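Local coordinates for protein triphenylmethane reductase (Citrobacter sp., PDB 2VRC) that probably decolourises triphenylmethane dyes by reducing them with a nicotinamide cofactor, and binds NADP(+) through a Rossmann-type fold, at residues D[14-19]-D[181-186]; D[113-118]-D[257-262]; D[139-144]-D[171-176]. The protein carries 4 engineered substitutions. One frame throughout, in Å; residues are numbered along the deposited sequence.

Interaction 1. Residues D[14-19]-D[181-186]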
# COMPACT_ATOMS: atom_id res chain seq x y z
N GLY D 14 15.64 -9.37 9.61
CA GLY D 14 17.07 -9.03 9.55
C GLY D 14 17.97 -10.20 9.92
O GLY D 14 18.94 -10.50 9.23
N LEU D 15 17.62 -10.86 11.02
CA LEU D 15 18.36 -12.02 11.51
C LEU D 15 18.32 -13.19 10.51
O LEU D 15 19.30 -13.93 10.39
CB LEU D 15 17.86 -12.42 12.91
CG LEU D 15 18.10 -11.39 14.04
CD1 LEU D 15 17.41 -11.74 15.34
CD2 LEU D 15 19.58 -11.19 14.31
N VAL D 16 17.21 -13.36 9.79
CA VAL D 16 17.11 -14.48 8.86
C VAL D 16 18.13 -14.29 7.75
O VAL D 16 18.85 -15.23 7.41
CB VAL D 16 15.67 -14.68 8.28
CG1 VAL D 16 15.66 -15.81 7.26
CG2 VAL D 16 14.67 -15.00 9.38
N ILE D 17 18.21 -13.07 7.23
CA ILE D 17 19.17 -12.73 6.18
C ILE D 17 20.60 -12.88 6.64
O ILE D 17 21.41 -13.45 5.90
CB ILE D 17 18.92 -11.33 5.59
CG1 ILE D 17 17.54 -11.31 4.93
CG2 ILE D 17 19.97 -10.99 4.54
CD1 ILE D 17 16.92 -9.95 4.85
N GLN D 18 20.91 -12.41 7.85
CA GLN D 18 22.25 -12.61 8.45
C GLN D 18 22.58 -14.10 8.50
O GLN D 18 23.68 -14.51 8.09
CB GLN D 18 22.39 -12.02 9.87
CG GLN D 18 22.00 -10.54 10.05
CD GLN D 18 22.61 -9.59 8.99
OE1 GLN D 18 21.90 -8.75 8.41
NE2 GLN D 18 23.91 -9.71 8.75
N HIS D 19 21.64 -14.91 8.99
CA HIS D 19 21.82 -16.36 9.03
C HIS D 19 21.87 -16.92 7.62
O HIS D 19 22.56 -17.90 7.36
CB HIS D 19 20.73 -17.06 9.84
CG HIS D 19 20.97 -17.06 11.32
ND1 HIS D 19 22.07 -17.67 11.90
CD2 HIS D 19 20.24 -16.55 12.33
CE1 HIS D 19 22.01 -17.51 13.21
NE2 HIS D 19 20.91 -16.84 13.50
N ALA D 181 16.10 -21.16 12.60
CA ALA D 181 15.10 -22.13 12.15
C ALA D 181 14.60 -21.80 10.74
O ALA D 181 14.65 -22.64 9.83
CB ALA D 181 13.94 -22.21 13.15
N ALA D 182 14.15 -20.56 10.55
CA ALA D 182 13.67 -20.14 9.25
C ALA D 182 14.73 -20.35 8.17
O ALA D 182 14.46 -20.90 7.11
CB ALA D 182 13.24 -18.69 9.32
N ALA D 183 15.96 -19.93 8.47
CA ALA D 183 17.04 -19.94 7.51
C ALA D 183 17.38 -21.36 7.10
O ALA D 183 17.70 -21.62 5.93
CB ALA D 183 18.24 -19.24 8.09
N THR D 184 17.32 -22.27 8.08
CA THR D 184 17.64 -23.69 7.89
C THR D 184 16.64 -24.31 6.93
O THR D 184 17.01 -25.00 5.97
CB THR D 184 17.56 -24.42 9.24
OG1 THR D 184 18.41 -23.77 10.17
CG2 THR D 184 17.98 -25.92 9.12
N VAL D 185 15.38 -24.03 7.19
CA VAL D 185 14.29 -24.54 6.38
C VAL D 185 14.42 -24.07 4.92
O VAL D 185 14.15 -24.83 3.99
CB VAL D 185 12.92 -24.10 6.98
CG1 VAL D 185 11.82 -24.15 5.97
CG2 VAL D 185 12.58 -24.97 8.19
N LEU D 186 14.85 -22.83 4.74
CA LEU D 186 14.96 -22.28 3.41
C LEU D 186 16.18 -22.83 2.65
O LEU D 186 16.23 -22.72 1.42
CB LEU D 186 15.05 -20.76 3.48
CG LEU D 186 13.85 -19.98 4.02
CD1 LEU D 186 14.30 -18.57 4.33
CD2 LEU D 186 12.72 -19.96 3.02

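Interaction 2. Residues D[113-118]-D[257-262]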
# COMPACT_ATOMS: atom_id res chain seq x y z
N SER D 113 -5.78 -22.36 20.61
CA SER D 113 -5.50 -21.08 21.23
C SER D 113 -6.71 -20.30 21.71
O SER D 113 -7.82 -20.36 21.11
CB SER D 113 -4.68 -20.20 20.32
OG SER D 113 -4.53 -18.93 20.95
N ILE D 114 -6.46 -19.52 22.76
CA ILE D 114 -7.50 -18.68 23.38
C ILE D 114 -7.42 -17.18 22.95
O ILE D 114 -7.92 -16.30 23.65
CB ILE D 114 -7.53 -18.89 24.92
CG1 ILE D 114 -6.65 -17.87 25.66
CG2 ILE D 114 -7.12 -20.33 25.26
CD1 ILE D 114 -6.77 -17.94 27.16
N ILE D 115 -6.86 -16.92 21.77
CA ILE D 115 -6.53 -15.57 21.33
C ILE D 115 -6.92 -15.37 19.87
O ILE D 115 -6.62 -16.23 19.04
CB ILE D 115 -5.01 -15.31 21.51
CG1 ILE D 115 -4.66 -15.27 23.01
CG2 ILE D 115 -4.58 -14.08 20.74
CD1 ILE D 115 -3.65 -14.20 23.44
N PRO D 116 -7.61 -14.25 19.55
CA PRO D 116 -8.01 -13.99 18.16
C PRO D 116 -6.87 -13.95 17.13
O PRO D 116 -7.11 -14.25 15.96
CB PRO D 116 -8.73 -12.63 18.25
CG PRO D 116 -9.28 -12.62 19.68
CD PRO D 116 -8.12 -13.19 20.46
N LEU D 117 -5.66 -13.61 17.57
CA LEU D 117 -4.51 -13.60 16.66
C LEU D 117 -4.20 -14.98 16.05
O LEU D 117 -3.65 -15.08 14.96
CB LEU D 117 -3.29 -13.00 17.36
CG LEU D 117 -1.98 -12.75 16.60
CD1 LEU D 117 -2.10 -11.66 15.57
CD2 LEU D 117 -0.85 -12.43 17.57
N ALA D 118 -4.58 -16.04 16.76
CA ALA D 118 -4.40 -17.39 16.26
C ALA D 118 -5.25 -17.67 15.02
O ALA D 118 -4.83 -18.38 14.10
CB ALA D 118 -4.70 -18.39 17.36
N LYS D 257 -2.70 -18.04 31.41
CA LYS D 257 -3.81 -18.95 31.11
C LYS D 257 -3.38 -20.32 30.58
O LYS D 257 -4.17 -21.27 30.58
CB LYS D 257 -4.76 -18.26 30.13
CG LYS D 257 -5.64 -17.18 30.78
CD LYS D 257 -6.75 -17.81 31.65
CE LYS D 257 -7.77 -16.73 32.09
NZ LYS D 257 -9.16 -17.26 32.24
N GLY D 258 -2.13 -20.42 30.14
CA GLY D 258 -1.61 -21.65 29.57
C GLY D 258 -1.20 -21.46 28.12
O GLY D 258 -0.81 -22.40 27.44
N GLU D 259 -1.27 -20.21 27.67
CA GLU D 259 -1.09 -19.94 26.26
C GLU D 259 0.32 -20.24 25.77
O GLU D 259 0.51 -20.53 24.59
CB GLU D 259 -1.47 -18.50 25.95
CG GLU D 259 -1.44 -18.15 24.48
CD GLU D 259 -2.60 -18.74 23.66
OE1 GLU D 259 -3.54 -19.35 24.22
OE2 GLU D 259 -2.54 -18.56 22.42
N ALA D 260 1.29 -20.18 26.68
CA ALA D 260 2.68 -20.50 26.31
C ALA D 260 3.19 -21.75 27.05
O ALA D 260 4.39 -21.88 27.34
CB ALA D 260 3.60 -19.29 26.53
N SER D 261 2.28 -22.67 27.34
CA SER D 261 2.58 -23.75 28.27
C SER D 261 2.70 -25.12 27.62
O SER D 261 2.94 -26.09 28.32
CB SER D 261 1.53 -23.80 29.37
OG SER D 261 0.31 -24.32 28.88
N LYS D 262 2.51 -25.21 26.31
CA LYS D 262 2.62 -26.48 25.59
C LYS D 262 3.99 -26.54 24.95
O LYS D 262 4.46 -25.52 24.44
CB LYS D 262 1.58 -26.56 24.47
CG LYS D 262 0.23 -27.10 24.86
CD LYS D 262 -0.87 -26.13 24.44
CE LYS D 262 -2.23 -26.82 24.35
NZ LYS D 262 -2.42 -27.29 22.93

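Interaction 3. Residues D[139-144]-D[171-176]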
# COMPACT_ATOMS: atom_id res chain seq x y z
N ARG D 139 5.63 -22.02 13.05
CA ARG D 139 4.80 -21.42 14.07
C ARG D 139 5.65 -21.06 15.27
O ARG D 139 5.93 -21.89 16.13
CB ARG D 139 3.65 -22.37 14.43
CG ARG D 139 2.83 -22.81 13.24
CD ARG D 139 1.84 -23.83 13.71
NE ARG D 139 0.62 -23.90 12.91
CZ ARG D 139 -0.44 -24.61 13.27
NH1 ARG D 139 -0.38 -25.29 14.42
NH2 ARG D 139 -1.54 -24.64 12.52
N ASN D 140 6.07 -19.81 15.30
CA ASN D 140 7.03 -19.34 16.27
C ASN D 140 6.41 -19.11 17.62
O ASN D 140 5.29 -18.61 17.72
CB ASN D 140 7.65 -18.04 15.78
CG ASN D 140 8.51 -18.23 14.56
OD1 ASN D 140 8.97 -19.35 14.26
ND2 ASN D 140 8.75 -17.14 13.83
N ALA D 141 7.14 -19.46 18.67
CA ALA D 141 6.77 -19.12 20.04
C ALA D 141 6.96 -17.64 20.21
O ALA D 141 7.62 -17.04 19.38
CB ALA D 141 7.71 -19.82 20.99
N LEU D 142 6.42 -17.06 21.28
CA LEU D 142 6.87 -15.75 21.76
C LEU D 142 8.39 -15.67 21.89
O LEU D 142 9.05 -16.66 22.18
CB LEU D 142 6.26 -15.43 23.11
CG LEU D 142 4.74 -15.22 23.06
CD1 LEU D 142 4.12 -15.48 24.44
CD2 LEU D 142 4.44 -13.81 22.54
N TYR D 143 8.93 -14.47 21.67
CA TYR D 143 10.35 -14.24 21.79
C TYR D 143 10.72 -14.11 23.24
O TYR D 143 10.00 -13.49 24.03
CB TYR D 143 10.78 -12.96 21.04
CG TYR D 143 10.37 -12.93 19.57
CD1 TYR D 143 10.53 -14.07 18.77
CD2 TYR D 143 9.84 -11.77 18.99
CE1 TYR D 143 10.17 -14.07 17.43
CE2 TYR D 143 9.47 -11.77 17.63
CZ TYR D 143 9.64 -12.93 16.87
OH TYR D 143 9.30 -12.99 15.54
N THR D 144 11.85 -14.69 23.57
CA THR D 144 12.41 -14.51 24.90
C THR D 144 13.07 -13.14 25.03
O THR D 144 13.12 -12.56 26.12
CB THR D 144 13.42 -15.59 25.20
OG1 THR D 144 12.81 -16.85 24.94
CG2 THR D 144 13.85 -15.52 26.64
N ASN D 171 7.04 -21.03 27.09
CA ASN D 171 7.77 -21.87 26.14
C ASN D 171 8.53 -21.06 25.10
O ASN D 171 8.84 -21.56 24.02
CB ASN D 171 6.80 -22.80 25.42
CG ASN D 171 5.74 -22.05 24.61
OD1 ASN D 171 5.67 -20.81 24.61
ND2 ASN D 171 4.89 -22.81 23.94
N SER D 172 8.82 -19.81 25.45
CA SER D 172 9.43 -18.85 24.55
C SER D 172 10.79 -19.31 24.04
O SER D 172 11.45 -20.12 24.68
CB SER D 172 9.58 -17.49 25.26
OG SER D 172 10.61 -17.58 26.24
N VAL D 173 11.21 -18.79 22.89
CA VAL D 173 12.59 -19.01 22.43
C VAL D 173 13.16 -17.69 21.93
O VAL D 173 12.40 -16.77 21.66
CB VAL D 173 12.73 -20.16 21.39
CG1 VAL D 173 11.86 -21.36 21.78
CG2 VAL D 173 12.33 -19.73 20.05
N THR D 174 14.48 -17.59 21.81
CA THR D 174 15.08 -16.34 21.32
C THR D 174 14.72 -16.10 19.86
O THR D 174 14.56 -17.05 19.08
CB THR D 174 16.62 -16.32 21.43
OG1 THR D 174 17.16 -17.27 20.51
CG2 THR D 174 17.07 -16.63 22.87
N ARG D 175 14.59 -14.83 19.52
CA ARG D 175 14.35 -14.39 18.14
C ARG D 175 15.42 -14.97 17.23
O ARG D 175 15.13 -15.45 16.12
CB ARG D 175 14.38 -12.87 18.08
CG ARG D 175 13.85 -12.27 16.78
CD ARG D 175 13.98 -10.75 16.74
NE ARG D 175 13.09 -10.08 17.70
CZ ARG D 175 13.49 -9.52 18.83
NH1 ARG D 175 14.79 -9.54 19.14
NH2 ARG D 175 12.61 -8.93 19.65
N ASN D 176 16.65 -14.96 17.71
CA ASN D 176 17.76 -15.53 16.98
C ASN D 176 17.64 -17.03 16.67
O ASN D 176 18.02 -17.48 15.58
CB ASN D 176 19.08 -15.22 17.68
CG ASN D 176 20.26 -15.73 16.90
OD1 ASN D 176 20.83 -16.77 17.22
ND2 ASN D 176 20.62 -15.02 15.85
O HOH W 1 4.73 -19.19 22.58

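Interaction 1. Residues D[14-19]-D[181-186]
Val-16 puts both of its methyl groups against helix 175-186, and they go to different residues. CG2 reaches CB of Ala-182 at 4.0 Å, while CG1 meets CD1 of Leu-186 at 4.2 Å and also faces the methyl of Ala-183. With CG1 trans to the backbone N (chi1 177°) and CG2 beside that N, the two branches spread over the partner helix instead of stacking on a single residue. One turn further along helix 11-23, His-19 lays its CB on CB of Ala-183 at 3.7 Å, so it is the methylene and not the imidazole that packs here. The carbonyl oxygen of Val-16 also comes within 4.1 Å of Ala-183 CB.

No hydrogen bond joins the two segments; the contact is apolar packing. The small side chains of Ala-182 and Ala-183 let the backbones come close, with the segment axes 8.7 Å apart and crossing at -49°. Ala-179, one turn back, completes with Ala-182, Ala-183 and Leu-186 a four-residue hollow that receives Val-16 as a knob in a hole. Each helix stays intact through its own backbone bonds, and on the far side Thr-184 OG1 bonds back to the carbonyl of Leu-180.

Helix 11-23 is the first helix of the Rossmann fold, following strand 3-6; in the glycine-containing turn and helix start, Thr-9 to Leu-12 bind NADP(+). Leu-12 touches Val-16, so the packed face continues toward the cofactor site. Leu-71 of strand 69-72 lies under Val-16, Ala-182 and Leu-186 together, joining both helices to the central parallel sheet, and Ala-181 packs on helix 266-271.

Interaction 2. Residues D[113-118]-D[257-262]
Ser-113 and Ile-114 share the carboxylate of Glu-259, one oxygen each. Helix 242-255 is followed by a Schellman motif with Gly-258 at positive phi, and Glu-259 lies in the type I turn 258-261 that comes next; its side chain bends at chi2 to reach the loop leading into helix 116-129. Ser-113 OG donates to OE2 of Glu-259 at 2.5 Å, on that oxygen's syn lone pair. Ile-114 gives its backbone N-H to Glu-259 OE1 at 3.3 Å, almost straight at 173°, on the syn side and tilted 21° from the carboxylate plane. Two donors on separate oxygens hold the carboxylate's rotation. Ser-113 OG also receives a weak bond from the N-H of Ile-115.

Apolar groups pack beside these bonds. Ile-114 runs past Glu-259 in the reverse direction and ends with CD1 on CB of Lys-257 at 3.6 Å, while the Lys-257 chain turns away beyond that point. CG1 of Ile-115 lies 4.0 Å from Glu-259 OE2, and both side chains touch Ala-254 of helix 242-255. Tyr-107 packs on Ser-113 and Glu-259. Within the turn, Gly-258 O accepts both Ser-261 N and Ser-261 OG, the latter at 2.6 Å, from one face of its plane.

Interaction 3. Residues D[139-144]-D[171-176]
Ser-172 and Thr-144 meet hydroxyl to hydroxyl because of their first torsions: Ser-172 turns OG between its own N and carbonyl carbon (chi1 72°), and Thr-144 places OG1 beside its backbone N. The two oxygens are hydrogen-bonded at 2.7 Å from Ser-172 OG to Thr-144 OG1. A second pair depends on Arg-175, whose chain leaves the backbone extended and bends at chi3 (-68°), crossing the Tyr-143 ring at about a right angle. Its CG stands over the ring centre in a CH-pi contact, 4.2 Å from the centroid, and NE lies over the same face, 3.9 Å from Tyr-143 CD2. The guanidinium is tilted 60° to the ring, so the two planes do not stack.

Between these pairs the backbones form a single beta bridge, Tyr-143 with Val-173. Val-173 N bonds to Leu-142 O at 3.1 Å, and Thr-144 N to Val-173 O at 2.9 Å. The CA of Tyr-143 adds a CH···O contact to Val-173 O at 3.3 Å. At the other end, a water links Leu-142 N to Asn-171 OD1, and Ala-141 CB rests on Asn-171 O.

Outside partners fix the second segment: Trp-204 NE1 bonds to Ser-172 OG, Lys-262 O takes Asn-171 ND2, and Thr-174 N-caps helix 175-186 by bonding to Glu-177 N. Ala-141, Tyr-143 and Arg-175 bind NADP(+), and both side chains of the CH-pi pair touch the start of helix 11-23, Tyr-143 at Leu-12 and Arg-175 at Gln-11. With CG covering the ring face and NE beside it, the contact brings two NADP(+)-binding side chains together, consistent with a part in shaping the cofactor site.

Overall arrangement
From the N terminus, helix 11-23 opens interaction 1, which closes only when the chain returns at 181-186, after the central sheet has received six of its seven strands. Interaction 2 opens inside that loop at 113-118 and closes beyond it at 257-262, so interactions 1 and 2 cross, on opposite sides of the chain's centre and without touching. Interaction 3 is nested in both loops and adjoins each: Leu-15 packs on Arg-175, and Asn-171 meets segment 257-262. Together they tie helix 11-23 to helix 175-186, the end of strand 135-140 to the start of helix 175-186, and the loop before helix 116-129 to the loop after helix 242-255.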